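Local coordinates for conserved hypothetical protein (Xanthomonas campestris pv. campestris, PDB 2FUJ), which probably hydrolyses fatty acyl-CoA thioesters, as a putative thioesterase that assembles as a tetramer of hotdog-fold subunits, at residues Lys8-Val13 with Leu82-Leu87; Asn67-Leu72 with Gly105-Asp110; Pro75-Val80 with Leu99-Glu104; Val92-Arg97 with Val113-Ile118. One frame throughout, in Å; residues are numbered along the deposited sequence.

All four contacts join neighbouring strands of one antiparallel sheet, ordered 9-15, 78-87, 91-100, 107-116, 58-68, which with helix 30-47 makes the hotdog fold. Interactions 1 and 4 have centres about 9 Å apart and meet through the backbone bond of G95 N to F83 O at 2.8 Å. Interactions 2 and 3, centres about 10 Å apart, meet where Y108 OH is hydrogen-bonded to D100 OD1 at 2.5 Å. Interaction 3 is tied to interaction 1 by the salt bridge R12 NH2 to E104 OE2, 2.9 Å; its centre lies about 22 Å from that of interaction 4, across the chain's middle. Interactions 2 and 4 meet where S109 OG and H96 NE2 are hydrogen-bonded at 3.3 Å.

Interaction 1: residues Lys8-Val13 with Leu82-Leu87; sequences KILARV and LFVERL
The side chains of L10 and V84 slant across one another on the side of the strand pair that also carries L82, and their closest approach is L10 CD2 to V84 CG2 at 3.6 Å. L10 CG and CD1 lie almost as near the same methyl, so the whole branched end of the leucine rests on one valine branch. On the side carrying I9, K8 and F83 run alongside each other. The lysine chain is extended at chi2 but bends at chi3 (67°) and chi4 (63°), which brings NZ to 3.2 Å from F83 CD2, oblique to the ring. F83 CB lies 3.1 Å from K8 O.

Between these two groups the backbones pair antiparallel, with a register shift of one residue: I9 faces F83, whereas L10 and A11 both face L82, a classic beta bulge. Its evidence is the double use of L82 O, which accepts L10 N at 2.7 Å and A11 N at 3.2 Å from the same face of its carbonyl plane. The return bond, L82 N to A11 O, is nearly straight at 176°. At the other end V84 N donates to K8 O at 2.9 Å, holding together the residues whose side chains meet there. W44 of helix 30-47 touches L10 and A11. The contact thus joins edge strand 9-15 to its neighbour by directional backbone bonds, with apolar packing on the L82 side and a lysine ammonium beside a ring on the I9 side.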
loop_
_atom_site.group_PDB
_atom_site.type_symbol
_atom_site.label_atom_id
_atom_site.label_comp_id
_atom_site.label_asym_id
_atom_site.label_seq_id
_atom_site.Cartn_x
_atom_site.Cartn_y
_atom_site.Cartn_z
ATOM N N LYS A 8 25.674 -13.388 -15.336
ATOM C CA LYS A 8 24.795 -12.194 -15.509
ATOM C C LYS A 8 23.563 -12.262 -14.611
ATOM O O LYS A 8 23.351 -11.391 -13.762
ATOM C CB LYS A 8 24.346 -12.075 -16.966
ATOM C CG LYS A 8 24.968 -10.921 -17.719
ATOM C CD LYS A 8 24.432 -10.833 -19.145
ATOM C CE LYS A 8 22.949 -10.450 -19.184
ATOM N NZ LYS A 8 22.695 -9.089 -18.609
ATOM N N ILE A 9 22.764 -13.308 -14.804
ATOM C CA ILE A 9 21.530 -13.508 -14.049
ATOM C C ILE A 9 21.755 -13.765 -12.562
ATOM O O ILE A 9 22.595 -14.579 -12.181
ATOM C CB ILE A 9 20.712 -14.686 -14.624
ATOM C CG1 ILE A 9 20.667 -14.606 -16.156
ATOM C CG2 ILE A 9 19.300 -14.647 -14.078
ATOM C CD1 ILE A 9 20.056 -13.325 -16.796
ATOM N N LEU A 10 20.998 -13.058 -11.731
ATOM C CA LEU A 10 21.076 -13.197 -10.286
ATOM C C LEU A 10 19.897 -14.049 -9.827
ATOM O O LEU A 10 20.041 -14.924 -8.970
ATOM C CB LEU A 10 21.002 -11.818 -9.614
ATOM C CG LEU A 10 22.240 -10.929 -9.763
ATOM C CD1 LEU A 10 21.975 -9.531 -9.194
ATOM C CD2 LEU A 10 23.408 -11.592 -9.049
ATOM N N ALA A 11 18.729 -13.780 -10.406
ATOM C CA ALA A 11 17.520 -14.504 -10.054
ATOM C C ALA A 11 16.357 -14.238 -11.005
ATOM O O ALA A 11 16.313 -13.215 -11.680
ATOM C CB ALA A 11 17.113 -14.142 -8.632
ATOM N N ARG A 12 15.420 -15.182 -11.045
ATOM C CA ARG A 12 14.216 -15.086 -11.861
ATOM C C ARG A 12 13.123 -15.494 -10.868
ATOM O O ARG A 12 12.844 -16.680 -10.671
ATOM C CB ARG A 12 14.306 -16.046 -13.055
ATOM C CG ARG A 12 15.563 -15.806 -13.896
ATOM C CD ARG A 12 15.635 -16.652 -15.160
ATOM N NE ARG A 12 14.644 -16.250 -16.151
ATOM C CZ ARG A 12 13.546 -16.942 -16.437
ATOM N NH1 ARG A 12 13.300 -18.082 -15.808
ATOM N NH2 ARG A 12 12.689 -16.492 -17.348
ATOM N N VAL A 13 12.521 -14.486 -10.243
ATOM C CA VAL A 13 11.514 -14.679 -9.199
ATOM C C VAL A 13 10.053 -14.503 -9.597
ATOM O O VAL A 13 9.645 -13.426 -10.025
ATOM C CB VAL A 13 11.795 -13.709 -8.017
ATOM C CG1 VAL A 13 10.837 -13.979 -6.864
ATOM C CG2 VAL A 13 13.241 -13.847 -7.561
ATOM N N LEU A 82 16.337 -10.618 -12.420
ATOM C CA LEU A 82 17.349 -9.698 -11.922
ATOM C C LEU A 82 18.731 -10.120 -12.419
ATOM O O LEU A 82 19.057 -11.301 -12.435
ATOM C CB LEU A 82 17.352 -9.696 -10.394
ATOM C CG LEU A 82 16.052 -9.300 -9.701
ATOM C CD1 LEU A 82 16.251 -9.351 -8.195
ATOM C CD2 LEU A 82 15.640 -7.900 -10.139
ATOM N N PHE A 83 19.540 -9.152 -12.829
ATOM C CA PHE A 83 20.891 -9.462 -13.294
ATOM C C PHE A 83 21.846 -8.326 -12.940
ATOM O O PHE A 83 21.414 -7.229 -12.591
ATOM C CB PHE A 83 20.908 -9.707 -14.807
ATOM C CG PHE A 83 20.277 -8.608 -15.610
ATOM C CD1 PHE A 83 18.896 -8.474 -15.669
ATOM C CD2 PHE A 83 21.065 -7.691 -16.290
ATOM C CE1 PHE A 83 18.308 -7.432 -16.398
ATOM C CE2 PHE A 83 20.485 -6.653 -17.019
ATOM C CZ PHE A 83 19.103 -6.525 -17.068
ATOM N N VAL A 84 23.143 -8.597 -13.018
ATOM C CA VAL A 84 24.143 -7.584 -12.699
ATOM C C VAL A 84 24.433 -6.723 -13.924
ATOM O O VAL A 84 24.977 -7.201 -14.921
ATOM C CB VAL A 84 25.462 -8.225 -12.211
ATOM C CG1 VAL A 84 26.492 -7.137 -11.895
ATOM C CG2 VAL A 84 25.199 -9.072 -10.983
ATOM N N GLU A 85 24.054 -5.454 -13.847
ATOM C CA GLU A 85 24.288 -4.530 -14.937
ATOM C C GLU A 85 25.646 -3.874 -14.745
ATOM O O GLU A 85 26.404 -3.703 -15.698
ATOM C CB GLU A 85 23.211 -3.450 -14.972
ATOM C CG GLU A 85 23.348 -2.493 -16.147
ATOM C CD GLU A 85 22.378 -1.334 -16.075
ATOM O OE1 GLU A 85 21.148 -1.577 -15.992
ATOM O OE2 GLU A 85 22.849 -0.171 -16.094
ATOM N N ARG A 86 25.950 -3.507 -13.505
ATOM C CA ARG A 86 27.221 -2.875 -13.191
ATOM C C ARG A 86 27.694 -3.329 -11.822
ATOM O O ARG A 86 26.896 -3.478 -10.898
ATOM C CB ARG A 86 27.078 -1.350 -13.188
ATOM C CG ARG A 86 26.619 -0.738 -14.505
ATOM C CD ARG A 86 26.467 0.772 -14.383
ATOM N NE ARG A 86 26.151 1.389 -15.669
ATOM C CZ ARG A 86 25.023 2.041 -15.937
ATOM N NH1 ARG A 86 24.085 2.173 -15.006
ATOM N NH2 ARG A 86 24.831 2.564 -17.141
ATOM N N LEU A 87 28.996 -3.550 -11.699
ATOM C CA LEU A 87 29.602 -3.972 -10.445
ATOM C C LEU A 87 30.586 -2.879 -10.071
ATOM O O LEU A 87 31.545 -2.633 -10.797
ATOM C CB LEU A 87 30.328 -5.311 -10.632
ATOM C CG LEU A 87 30.856 -6.093 -9.422
ATOM C CD1 LEU A 87 31.136 -7.527 -9.836
ATOM C CD2 LEU A 87 32.119 -5.445 -8.878
#

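Interaction 2: residues Asn67-Leu72 with Gly105-Asp110; sequences NYKRPL and GVLYSD
N67 meets D110 twice: its backbone N donates to D110 O at 2.9 Å, and its side-chain ND2 donates to D110 OD1, also at 2.9 Å. The second bond lies close to the amide plane, although amide and carboxylate planes stand 88° apart. K69 CE lies 3.2 Å from that same OD1. Further along, K69 N reaches Y108 O from above the carbonyl plane.

Around here the chain of strand 58-68 draws away from the hotdog sheet, and N67 also pairs with a strand of the second subunit, so the sheet continues across the interface. The departing chain meets Y108 over one face and at the edge: L72 CD1 makes a CH-pi contact 3.8 Å from the centroid of the Y108 ring, and R70 O is at the edge, in plane. V106 CG1, from Y108's own segment, covers the opposite face. R70 bends at chi3 (-56°), laying one guanidinium face on V106 CG1.

Farther out, a water links R70 NH1 to L107 N, another bridges R70 O and Y108 O, and the Y108 hydroxyl is held by D100.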
loop_
_atom_site.group_PDB
_atom_site.type_symbol
_atom_site.label_atom_id
_atom_site.label_comp_id
_atom_site.label_asym_id
_atom_site.label_seq_id
_atom_site.Cartn_x
_atom_site.Cartn_y
_atom_site.Cartn_z
ATOM N N ASN A 67 11.410 1.709 -16.001
ATOM C CA ASN A 67 10.748 2.076 -17.250
ATOM C C ASN A 67 9.482 1.240 -17.380
ATOM O O ASN A 67 9.516 0.023 -17.208
ATOM C CB ASN A 67 11.636 1.787 -18.464
ATOM C CG ASN A 67 12.989 2.462 -18.374
ATOM O OD1 ASN A 67 13.084 3.660 -18.135
ATOM N ND2 ASN A 67 14.044 1.689 -18.572
ATOM N N TYR A 68 8.374 1.900 -17.699
ATOM C CA TYR A 68 7.087 1.231 -17.852
ATOM C C TYR A 68 6.820 1.033 -19.338
ATOM O O TYR A 68 6.544 1.984 -20.059
ATOM C CB TYR A 68 6.019 2.093 -17.187
ATOM C CG TYR A 68 6.369 2.394 -15.744
ATOM C CD1 TYR A 68 6.145 1.454 -14.739
ATOM C CD2 TYR A 68 6.992 3.589 -15.393
ATOM C CE1 TYR A 68 6.532 1.689 -13.431
ATOM C CE2 TYR A 68 7.387 3.834 -14.082
ATOM C CZ TYR A 68 7.156 2.882 -13.104
ATOM O OH TYR A 68 7.543 3.117 -11.804
ATOM N N LYS A 69 6.913 -0.220 -19.781
ATOM C CA LYS A 69 6.739 -0.579 -21.185
ATOM C C LYS A 69 5.325 -0.826 -21.674
ATOM O O LYS A 69 4.950 -0.387 -22.767
ATOM C CB LYS A 69 7.587 -1.807 -21.501
ATOM C CG LYS A 69 8.906 -1.482 -22.132
ATOM C CD LYS A 69 9.754 -0.639 -21.220
ATOM C CE LYS A 69 11.108 -0.404 -21.839
ATOM N NZ LYS A 69 11.051 0.427 -23.082
ATOM N N ARG A 70 4.554 -1.570 -20.890
ATOM C CA ARG A 70 3.173 -1.867 -21.234
ATOM C C ARG A 70 2.439 -2.123 -19.935
ATOM O O ARG A 70 3.037 -2.577 -18.958
ATOM C CB ARG A 70 3.081 -3.083 -22.158
ATOM C CG ARG A 70 3.672 -4.364 -21.601
ATOM C CD ARG A 70 3.830 -5.390 -22.719
ATOM N NE ARG A 70 2.565 -5.643 -23.406
ATOM C CZ ARG A 70 2.423 -6.478 -24.434
ATOM N NH1 ARG A 70 3.467 -7.146 -24.905
ATOM N NH2 ARG A 70 1.237 -6.648 -24.989
ATOM N N PRO A 71 1.134 -1.826 -19.906
ATOM C CA PRO A 71 0.315 -2.015 -18.711
ATOM C C PRO A 71 0.147 -3.451 -18.258
ATOM O O PRO A 71 0.018 -4.369 -19.069
ATOM C CB PRO A 71 -1.012 -1.370 -19.098
ATOM C CG PRO A 71 -1.097 -1.639 -20.559
ATOM C CD PRO A 71 0.314 -1.344 -21.031
ATOM N N LEU A 72 0.161 -3.617 -16.941
ATOM C CA LEU A 72 -0.002 -4.913 -16.303
ATOM C C LEU A 72 -1.361 -4.913 -15.619
ATOM O O LEU A 72 -1.720 -3.951 -14.937
ATOM C CB LEU A 72 1.101 -5.120 -15.261
ATOM C CG LEU A 72 0.925 -6.245 -14.234
ATOM C CD1 LEU A 72 0.972 -7.610 -14.911
ATOM C CD2 LEU A 72 2.021 -6.138 -13.198
ATOM N N GLY A 105 7.626 -13.378 -23.334
ATOM C CA GLY A 105 7.955 -12.470 -24.413
ATOM C C GLY A 105 7.262 -11.141 -24.149
ATOM O O GLY A 105 7.497 -10.160 -24.846
ATOM N N VAL A 106 6.389 -11.116 -23.146
ATOM C CA VAL A 106 5.675 -9.890 -22.791
ATOM C C VAL A 106 6.486 -9.164 -21.721
ATOM O O VAL A 106 6.640 -9.655 -20.605
ATOM C CB VAL A 106 4.262 -10.190 -22.246
ATOM C CG1 VAL A 106 3.672 -8.941 -21.640
ATOM C CG2 VAL A 106 3.369 -10.712 -23.361
ATOM N N LEU A 107 7.015 -7.999 -22.081
ATOM C CA LEU A 107 7.834 -7.206 -21.178
ATOM C C LEU A 107 7.061 -6.027 -20.603
ATOM O O LEU A 107 6.684 -5.110 -21.325
ATOM C CB LEU A 107 9.074 -6.697 -21.926
ATOM C CG LEU A 107 10.038 -5.749 -21.206
ATOM C CD1 LEU A 107 10.726 -6.470 -20.060
ATOM C CD2 LEU A 107 11.074 -5.232 -22.199
ATOM N N TYR A 108 6.838 -6.051 -19.293
ATOM C CA TYR A 108 6.110 -4.978 -18.640
ATOM C C TYR A 108 7.031 -3.845 -18.237
ATOM O O TYR A 108 6.624 -2.690 -18.213
ATOM C CB TYR A 108 5.397 -5.497 -17.393
ATOM C CG TYR A 108 4.279 -6.464 -17.690
ATOM C CD1 TYR A 108 4.351 -7.790 -17.272
ATOM C CD2 TYR A 108 3.138 -6.047 -18.365
ATOM C CE1 TYR A 108 3.311 -8.676 -17.513
ATOM C CE2 TYR A 108 2.093 -6.927 -18.616
ATOM C CZ TYR A 108 2.186 -8.238 -18.185
ATOM O OH TYR A 108 1.148 -9.113 -18.409
ATOM N N SER A 109 8.277 -4.175 -17.923
ATOM C CA SER A 109 9.216 -3.154 -17.488
ATOM C C SER A 109 10.659 -3.610 -17.398
ATOM O O SER A 109 10.951 -4.789 -17.179
ATOM C CB SER A 109 8.777 -2.616 -16.117
ATOM O OG SER A 109 9.859 -2.085 -15.362
ATOM N N ASP A 110 11.562 -2.657 -17.599
ATOM C CA ASP A 110 12.988 -2.905 -17.460
ATOM C C ASP A 110 13.575 -1.680 -16.779
ATOM O O ASP A 110 12.845 -0.758 -16.425
ATOM C CB ASP A 110 13.691 -3.182 -18.805
ATOM C CG ASP A 110 13.423 -2.125 -19.863
ATOM O OD1 ASP A 110 13.201 -0.941 -19.532
ATOM O OD2 ASP A 110 13.463 -2.491 -21.060
HETATM O O HOH W 1 4.113 -0.788 -17.416
HETATM O O HOH W 2 6.610 -6.817 -24.783
#

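Interaction 3: residues Pro75-Val80 with Leu99-Glu104; sequences PNDILV and LDQKDE
L79 and L99 form the close-packed, regular part of this contact, an antiparallel hydrogen-bonded pair whose backbones exchange two bonds: L79 N to L99 O at 2.8 Å and L99 N to L79 O at 2.9 Å. Beside it I78 CB presses to 3.3 Å from L99 O, and Q101 N closes on D77 O at 167°. The leucine side chains lie on one face of the sheet, where L79 CD2 also touches the carboxylate of E104, itself paired with R12.

Where the hairpin strands 78-87 and 91-100 part, water and long side chains take over. K102 bends at chi3 (-63°) and chi4 (-62°), so NZ curls back to donate to N76 OD1 at 2.8 Å. Two waters accept from the same ammonium: one also accepts a hydrogen bond from D77 N, and the other donates to D77 O. The turn is shaped by D100, whose OD2 accepts K102 N at 2.9 Å, an Asx turn, and also D103 N, the wider Asx motif; its OD1 is taken up by Y108. D77 OD1 accepts from V17 N and forms a salt bridge with R43 of the third subunit. An ammonium gripped by an amide oxygen and two waters implies a polar, partly hydrated end to an otherwise regular strand pair.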
loop_
_atom_site.group_PDB
_atom_site.type_symbol
_atom_site.label_atom_id
_atom_site.label_comp_id
_atom_site.label_asym_id
_atom_site.label_seq_id
_atom_site.Cartn_x
_atom_site.Cartn_y
_atom_site.Cartn_z
ATOM N N PRO A 75 -5.559 -10.662 -13.411
ATOM C CA PRO A 75 -4.760 -11.543 -12.553
ATOM C C PRO A 75 -3.474 -12.103 -13.174
ATOM O O PRO A 75 -3.069 -13.215 -12.848
ATOM C CB PRO A 75 -5.741 -12.657 -12.234
ATOM C CG PRO A 75 -6.405 -12.842 -13.566
ATOM C CD PRO A 75 -6.631 -11.428 -14.074
ATOM N N ASN A 76 -2.823 -11.350 -14.050
ATOM C CA ASN A 76 -1.600 -11.858 -14.660
ATOM C C ASN A 76 -0.382 -11.733 -13.745
ATOM O O ASN A 76 0.112 -10.634 -13.498
ATOM C CB ASN A 76 -1.349 -11.146 -15.992
ATOM C CG ASN A 76 -2.504 -11.321 -16.954
ATOM O OD1 ASN A 76 -2.966 -12.440 -17.185
ATOM N ND2 ASN A 76 -2.985 -10.221 -17.514
ATOM N N ASP A 77 0.085 -12.872 -13.237
ATOM C CA ASP A 77 1.248 -12.910 -12.358
ATOM C C ASP A 77 2.506 -12.696 -13.195
ATOM O O ASP A 77 2.510 -12.971 -14.393
ATOM C CB ASP A 77 1.306 -14.243 -11.610
ATOM C CG ASP A 77 0.074 -14.479 -10.760
ATOM O OD1 ASP A 77 -0.387 -13.512 -10.110
ATOM O OD2 ASP A 77 -0.428 -15.624 -10.734
ATOM N N ILE A 78 3.568 -12.226 -12.552
ATOM C CA ILE A 78 4.800 -11.886 -13.252
ATOM C C ILE A 78 6.028 -12.692 -12.873
ATOM O O ILE A 78 6.019 -13.467 -11.929
ATOM C CB ILE A 78 5.135 -10.413 -12.998
ATOM C CG1 ILE A 78 5.289 -10.200 -11.484
ATOM C CG2 ILE A 78 4.036 -9.532 -13.555
ATOM C CD1 ILE A 78 4.019 -10.033 -10.643
ATOM N N LEU A 79 7.092 -12.479 -13.636
ATOM C CA LEU A 79 8.366 -13.123 -13.395
ATOM C C LEU A 79 9.387 -12.002 -13.353
ATOM O O LEU A 79 9.574 -11.287 -14.343
ATOM C CB LEU A 79 8.711 -14.084 -14.529
ATOM C CG LEU A 79 10.077 -14.737 -14.359
ATOM C CD1 LEU A 79 10.058 -15.635 -13.130
ATOM C CD2 LEU A 79 10.409 -15.529 -15.595
ATOM N N VAL A 80 10.040 -11.827 -12.211
ATOM C CA VAL A 80 11.023 -10.763 -12.100
ATOM C C VAL A 80 12.426 -11.301 -12.246
ATOM O O VAL A 80 12.921 -12.047 -11.410
ATOM C CB VAL A 80 10.896 -10.014 -10.769
ATOM C CG1 VAL A 80 11.849 -8.826 -10.750
ATOM C CG2 VAL A 80 9.482 -9.539 -10.594
ATOM N N LEU A 99 8.562 -9.683 -16.519
ATOM C CA LEU A 99 7.852 -10.356 -17.603
ATOM C C LEU A 99 6.568 -11.028 -17.156
ATOM O O LEU A 99 6.338 -11.234 -15.971
ATOM C CB LEU A 99 8.761 -11.423 -18.223
ATOM C CG LEU A 99 10.220 -11.009 -18.426
ATOM C CD1 LEU A 99 11.098 -12.246 -18.512
ATOM C CD2 LEU A 99 10.341 -10.136 -19.662
ATOM N N ASP A 100 5.741 -11.389 -18.127
ATOM C CA ASP A 100 4.488 -12.066 -17.833
ATOM C C ASP A 100 4.798 -13.553 -17.649
ATOM O O ASP A 100 5.490 -14.144 -18.469
ATOM C CB ASP A 100 3.526 -11.894 -19.000
ATOM C CG ASP A 100 2.154 -12.422 -18.695
ATOM O OD1 ASP A 100 1.300 -11.629 -18.249
ATOM O OD2 ASP A 100 1.937 -13.637 -18.893
ATOM N N GLN A 101 4.282 -14.158 -16.585
ATOM C CA GLN A 101 4.542 -15.571 -16.332
ATOM C C GLN A 101 4.083 -16.507 -17.447
ATOM O O GLN A 101 4.755 -17.496 -17.753
ATOM C CB GLN A 101 3.895 -16.015 -15.013
ATOM C CG GLN A 101 4.729 -15.735 -13.788
ATOM C CD GLN A 101 4.106 -16.281 -12.517
ATOM O OE1 GLN A 101 4.465 -15.875 -11.412
ATOM N NE2 GLN A 101 3.173 -17.215 -12.667
ATOM N N LYS A 102 2.949 -16.196 -18.059
ATOM C CA LYS A 102 2.412 -17.046 -19.115
ATOM C C LYS A 102 3.056 -16.831 -20.479
ATOM O O LYS A 102 3.010 -17.707 -21.338
ATOM C CB LYS A 102 0.894 -16.871 -19.194
ATOM C CG LYS A 102 0.185 -17.268 -17.898
ATOM C CD LYS A 102 -1.321 -17.264 -18.047
ATOM C CE LYS A 102 -1.851 -15.870 -18.370
ATOM N NZ LYS A 102 -1.576 -14.868 -17.300
ATOM N N ASP A 103 3.659 -15.666 -20.679
ATOM C CA ASP A 103 4.341 -15.374 -21.936
ATOM C C ASP A 103 5.522 -14.466 -21.632
ATOM O O ASP A 103 5.381 -13.243 -21.579
ATOM C CB ASP A 103 3.405 -14.680 -22.918
ATOM C CG ASP A 103 4.035 -14.502 -24.275
ATOM O OD1 ASP A 103 5.272 -14.666 -24.382
ATOM O OD2 ASP A 103 3.291 -14.198 -25.229
ATOM N N GLU A 104 6.685 -15.070 -21.443
ATOM C CA GLU A 104 7.877 -14.312 -21.110
ATOM C C GLU A 104 8.326 -13.355 -22.206
ATOM O O GLU A 104 9.283 -12.608 -22.030
ATOM C CB GLU A 104 8.996 -15.270 -20.705
ATOM C CG GLU A 104 8.625 -16.059 -19.455
ATOM C CD GLU A 104 9.713 -16.994 -18.984
ATOM O OE1 GLU A 104 9.448 -17.789 -18.053
ATOM O OE2 GLU A 104 10.828 -16.929 -19.541
HETATM O O HOH W 3 -0.712 -15.492 -14.508
HETATM O O HOH W 4 0.603 -13.938 -16.220
#

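Interaction 4: residues Val92-Arg97 with Val113-Ile118; sequences VTIGHR and VVVVWI
I94 carries CG1 anti to its carbonyl carbon (chi1 -61°) and then turns at chi2 (80°), which swings CD1 across the strand pair to 3.7 Å from V115 CG2. V115 meets it with the branch that lies beside its own backbone N, and the two chains slant past each other. On the other face of the sheet, T93 OG1 comes to 3.7 Å from V114 CG2, and the threonine methyl CG2 lies close to the same valine branch.

The backbone sets this alternation. V92 pairs with V115 and I94 with V113 through reciprocal bonds, among them V115 N to V92 O at 2.8 Å and 171°, while T93 and V114 form the non-hydrogen-bonded pair between. These are the middle strand 91-100 of the hotdog sheet and its neighbour 107-116, joined as a hairpin. L82 of strand 78-87 touches I94, and V61 of strand 58-68 touches V113. Four backbone bonds, flanked by branched aliphatic groups, imply cohesion from regular pairing and apolar packing, with no charged group among the atoms that touch.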
loop_
_atom_site.group_PDB
_atom_site.type_symbol
_atom_site.label_atom_id
_atom_site.label_comp_id
_atom_site.label_asym_id
_atom_site.label_seq_id
_atom_site.Cartn_x
_atom_site.Cartn_y
_atom_site.Cartn_z
ATOM N N VAL A 92 26.286 -1.916 -6.514
ATOM C CA VAL A 92 25.922 -2.913 -7.508
ATOM C C VAL A 92 24.649 -2.406 -8.167
ATOM O O VAL A 92 23.681 -2.048 -7.487
ATOM C CB VAL A 92 25.658 -4.312 -6.896
ATOM C CG1 VAL A 92 25.147 -5.269 -7.983
ATOM C CG2 VAL A 92 26.935 -4.862 -6.295
ATOM N N THR A 93 24.668 -2.332 -9.489
ATOM C CA THR A 93 23.503 -1.875 -10.221
ATOM C C THR A 93 22.814 -3.104 -10.775
ATOM O O THR A 93 23.303 -3.752 -11.699
ATOM C CB THR A 93 23.885 -0.928 -11.357
ATOM O OG1 THR A 93 24.651 0.155 -10.823
ATOM C CG2 THR A 93 22.635 -0.369 -12.022
ATOM N N ILE A 94 21.677 -3.425 -10.171
ATOM C CA ILE A 94 20.901 -4.582 -10.557
ATOM C C ILE A 94 19.872 -4.238 -11.625
ATOM O O ILE A 94 18.920 -3.504 -11.371
ATOM C CB ILE A 94 20.191 -5.176 -9.323
ATOM C CG1 ILE A 94 21.236 -5.605 -8.294
ATOM C CG2 ILE A 94 19.313 -6.356 -9.734
ATOM C CD1 ILE A 94 21.804 -4.473 -7.447
ATOM N N GLY A 95 20.081 -4.782 -12.821
ATOM C CA GLY A 95 19.157 -4.557 -13.914
ATOM C C GLY A 95 17.993 -5.516 -13.752
ATOM O O GLY A 95 18.130 -6.550 -13.094
ATOM N N HIS A 96 16.851 -5.190 -14.346
ATOM C CA HIS A 96 15.689 -6.056 -14.218
ATOM C C HIS A 96 14.820 -6.083 -15.458
ATOM O O HIS A 96 14.884 -5.206 -16.306
ATOM C CB HIS A 96 14.808 -5.601 -13.046
ATOM C CG HIS A 96 14.084 -4.309 -13.296
ATOM N ND1 HIS A 96 14.585 -3.084 -12.912
ATOM C CD2 HIS A 96 12.903 -4.053 -13.907
ATOM C CE1 HIS A 96 13.746 -2.131 -13.277
ATOM N NE2 HIS A 96 12.718 -2.691 -13.883
ATOM N N ARG A 97 13.989 -7.115 -15.530
ATOM C CA ARG A 97 13.026 -7.279 -16.600
ATOM C C ARG A 97 11.834 -7.926 -15.914
ATOM O O ARG A 97 11.963 -9.007 -15.351
ATOM C CB ARG A 97 13.544 -8.214 -17.695
ATOM C CG ARG A 97 14.738 -7.689 -18.464
ATOM C CD ARG A 97 14.831 -8.384 -19.826
ATOM N NE ARG A 97 14.726 -9.830 -19.677
ATOM C CZ ARG A 97 14.275 -10.664 -20.613
ATOM N NH1 ARG A 97 13.879 -10.210 -21.795
ATOM N NH2 ARG A 97 14.212 -11.961 -20.357
ATOM N N VAL A 113 18.139 -0.905 -10.438
ATOM C CA VAL A 113 18.133 -0.401 -9.075
ATOM C C VAL A 113 19.593 -0.381 -8.626
ATOM O O VAL A 113 20.314 -1.374 -8.770
ATOM C CB VAL A 113 17.338 -1.316 -8.125
ATOM C CG1 VAL A 113 17.433 -0.784 -6.703
ATOM C CG2 VAL A 113 15.890 -1.395 -8.567
ATOM N N VAL A 114 20.036 0.751 -8.092
ATOM C CA VAL A 114 21.410 0.869 -7.635
ATOM C C VAL A 114 21.462 0.633 -6.139
ATOM O O VAL A 114 20.801 1.327 -5.374
ATOM C CB VAL A 114 21.988 2.263 -7.946
ATOM C CG1 VAL A 114 23.371 2.391 -7.344
ATOM C CG2 VAL A 114 22.046 2.475 -9.451
ATOM N N VAL A 115 22.241 -0.364 -5.739
ATOM C CA VAL A 115 22.390 -0.713 -4.339
ATOM C C VAL A 115 23.797 -0.399 -3.854
ATOM O O VAL A 115 24.769 -0.627 -4.568
ATOM C CB VAL A 115 22.128 -2.214 -4.116
ATOM C CG1 VAL A 115 22.437 -2.588 -2.680
ATOM C CG2 VAL A 115 20.686 -2.540 -4.468
ATOM N N VAL A 116 23.895 0.125 -2.638
ATOM C CA VAL A 116 25.185 0.466 -2.054
ATOM C C VAL A 116 25.235 -0.068 -0.629
ATOM O O VAL A 116 24.203 -0.172 0.035
ATOM C CB VAL A 116 25.409 2.009 -2.026
ATOM C CG1 VAL A 116 25.314 2.583 -3.429
ATOM C CG2 VAL A 116 24.381 2.668 -1.120
ATOM N N TRP A 117 26.422 -0.446 -0.169
ATOM C CA TRP A 117 26.566 -0.934 1.195
ATOM C C TRP A 117 27.224 0.194 1.962
ATOM O O TRP A 117 28.428 0.441 1.830
ATOM C CB TRP A 117 27.408 -2.213 1.237
ATOM C CG TRP A 117 26.737 -3.364 0.552
ATOM C CD1 TRP A 117 26.488 -3.489 -0.783
ATOM C CD2 TRP A 117 26.165 -4.522 1.173
ATOM N NE1 TRP A 117 25.793 -4.646 -1.034
ATOM C CE2 TRP A 117 25.581 -5.301 0.148
ATOM C CE3 TRP A 117 26.089 -4.978 2.499
ATOM C CZ2 TRP A 117 24.927 -6.515 0.402
ATOM C CZ3 TRP A 117 25.435 -6.196 2.754
ATOM C CH2 TRP A 117 24.864 -6.945 1.706
ATOM N N ILE A 118 26.397 0.890 2.736
ATOM C CA ILE A 118 26.800 2.047 3.523
ATOM C C ILE A 118 25.948 2.175 4.787
ATOM O O ILE A 118 26.160 1.464 5.781
ATOM C CB ILE A 118 26.613 3.353 2.705
ATOM C CG1 ILE A 118 27.461 3.306 1.434
ATOM C CG2 ILE A 118 26.994 4.569 3.544
ATOM C CD1 ILE A 118 27.090 4.340 0.372
#